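Local atomic coordinates of pectate lyase (PDB entry 1RU4), a protein that cleaves pectate, the polygalacturonate of plant cell walls, by an eliminative (lyase) reaction. Residues L50-P55 and A85-G90. Sequence-based numbering, arbitrary orientation.
Sequences LILLKP and AAANCG
Leu52 meets Ala87 because its first torsion sets CG opposite the backbone N. Chi1 -170° and chi2 64° together bring CD1 over to segment 85-90, where it packs on Ala87 CB at 3.7 Å. Leu50 repeats this rotamer two residues earlier, and its CD1 rests beside Ala85 CB at 4.1 Å. Leu53 is turned the other way. Its CG stands opposite the carbonyl carbon, and its CB lies 3.6 Å from Ala85 O. Its side chain lies on the same sheet face as Ala86, where Phe38, Ala92 and Phe94 also pack against it.

Three backbone hydrogen bonds join the two segments, which run parallel. Ala85 N donates to Ile51 O over 3.1 Å. Ala85 O then accepts from Leu53 N at 2.8 Å, and Leu53 O accepts from Ala87 N at 2.9 Å. All three are close to straight at the hydrogen. Two CA-H...O contacts fill in the ladder, from Leu52 CA to Ala85 O and from Ala86 CA to Leu53 O.

Past the strands, Pro55 CG touches Ala87 O at 3.6 Å. The same Ala87 O accepts the N-H of Gly90, which holds the turn 87-90 closed. Cys89 in this turn is disulfide-bonded to Cys3, tying it to the N-terminal segment. Strand 50-53 is also paired with strand 16-19. Parallel strands from successive coils, paired through their backbones with side chains stacked in line on the sheet faces, are characteristic of the right-handed parallel beta-helix.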
loop_
_atom_site.group_PDB
_atom_site.type_symbol
_atom_site.label_atom_id
_atom_site.label_comp_id
_atom_site.label_asym_id
_atom_site.label_seq_id
_atom_site.Cartn_x
_atom_site.Cartn_y
_atom_site.Cartn_z
ATOM N N LEU A 50 -8.617 17.960 15.004
ATOM C CA LEU A 50 -8.758 17.607 13.595
ATOM C C LEU A 50 -8.626 18.764 12.613
ATOM O O LEU A 50 -9.304 19.787 12.737
ATOM C CB LEU A 50 -10.112 16.915 13.382
ATOM C CG LEU A 50 -10.713 16.781 11.975
ATOM C CD1 LEU A 50 -9.900 15.826 11.112
ATOM C CD2 LEU A 50 -12.146 16.290 12.091
ATOM N N ILE A 51 -7.755 18.580 11.625
ATOM C CA ILE A 51 -7.651 19.515 10.512
ATOM C C ILE A 51 -8.597 18.961 9.445
ATOM O O ILE A 51 -8.307 17.943 8.804
ATOM C CB ILE A 51 -6.204 19.586 9.955
ATOM C CG1 ILE A 51 -5.247 20.098 11.037
ATOM C CG2 ILE A 51 -6.154 20.497 8.729
ATOM C CD1 ILE A 51 -3.805 20.193 10.587
ATOM N N LEU A 52 -9.760 19.589 9.317
ATOM C CA LEU A 52 -10.780 19.139 8.378
ATOM C C LEU A 52 -10.650 19.863 7.043
ATOM O O LEU A 52 -10.849 21.078 6.953
ATOM C CB LEU A 52 -12.173 19.351 8.967
ATOM C CG LEU A 52 -13.338 18.709 8.214
ATOM C CD1 LEU A 52 -13.203 17.194 8.247
ATOM C CD2 LEU A 52 -14.656 19.141 8.837
ATOM N N LEU A 53 -10.311 19.097 6.013
ATOM C CA LEU A 53 -10.073 19.635 4.681
ATOM C C LEU A 53 -11.308 19.617 3.788
ATOM O O LEU A 53 -11.963 18.587 3.637
ATOM C CB LEU A 53 -8.964 18.828 4.000
ATOM C CG LEU A 53 -7.641 18.690 4.762
ATOM C CD1 LEU A 53 -6.796 17.587 4.146
ATOM C CD2 LEU A 53 -6.891 20.012 4.753
ATOM N N LYS A 54 -11.622 20.761 3.192
ATOM C CA LYS A 54 -12.688 20.817 2.201
ATOM C C LYS A 54 -12.206 19.983 1.015
ATOM O O LYS A 54 -11.048 20.096 0.607
ATOM C CB LYS A 54 -12.918 22.262 1.752
ATOM C CG LYS A 54 -14.004 22.430 0.704
ATOM C CD LYS A 54 -14.039 23.855 0.185
ATOM C CE LYS A 54 -15.039 24.010 -0.949
ATOM N NZ LYS A 54 -15.005 25.384 -1.520
ATOM N N PRO A 55 -13.065 19.098 0.480
ATOM C CA PRO A 55 -12.645 18.280 -0.664
ATOM C C PRO A 55 -12.189 19.166 -1.825
ATOM O O PRO A 55 -12.818 20.182 -2.126
ATOM C CB PRO A 55 -13.915 17.506 -1.010
ATOM C CG PRO A 55 -14.565 17.325 0.332
ATOM C CD PRO A 55 -14.405 18.699 0.948
ATOM N N ALA A 85 -8.003 15.091 7.730
ATOM C CA ALA A 85 -8.965 14.369 6.903
ATOM C C ALA A 85 -9.840 15.231 6.002
ATOM O O ALA A 85 -10.203 16.355 6.352
ATOM C CB ALA A 85 -9.844 13.484 7.784
ATOM N N ALA A 86 -10.172 14.685 4.834
ATOM C CA ALA A 86 -11.099 15.334 3.918
ATOM C C ALA A 86 -12.511 15.136 4.467
ATOM O O ALA A 86 -12.871 14.036 4.892
ATOM C CB ALA A 86 -10.975 14.733 2.525
ATOM N N ALA A 87 -13.298 16.206 4.461
ATOM C CA ALA A 87 -14.655 16.183 5.006
ATOM C C ALA A 87 -15.640 15.330 4.216
ATOM O O ALA A 87 -15.479 15.131 3.012
ATOM C CB ALA A 87 -15.186 17.604 5.126
ATOM N N ASN A 88 -16.666 14.843 4.914
ATOM C CA ASN A 88 -17.752 14.069 4.310
ATOM C C ASN A 88 -17.273 12.917 3.431
ATOM O O ASN A 88 -17.876 12.613 2.399
ATOM C CB ASN A 88 -18.677 14.999 3.517
ATOM C CG ASN A 88 -19.459 15.937 4.412
ATOM O OD1 ASN A 88 -20.549 15.600 4.879
ATOM N ND2 ASN A 88 -18.902 17.113 4.670
ATOM N N CYS A 89 -16.184 12.280 3.855
ATOM C CA CYS A 89 -15.580 11.172 3.123
ATOM C C CYS A 89 -15.271 11.485 1.662
ATOM O O CYS A 89 -15.339 10.616 0.788
ATOM C CB CYS A 89 -16.416 9.900 3.292
ATOM S SG CYS A 89 -16.224 9.286 4.995
ATOM N N GLY A 90 -14.913 12.745 1.424
ATOM C CA GLY A 90 -14.482 13.182 0.109
ATOM C C GLY A 90 -12.988 12.951 -0.051
ATOM O O GLY A 90 -12.390 12.153 0.684
#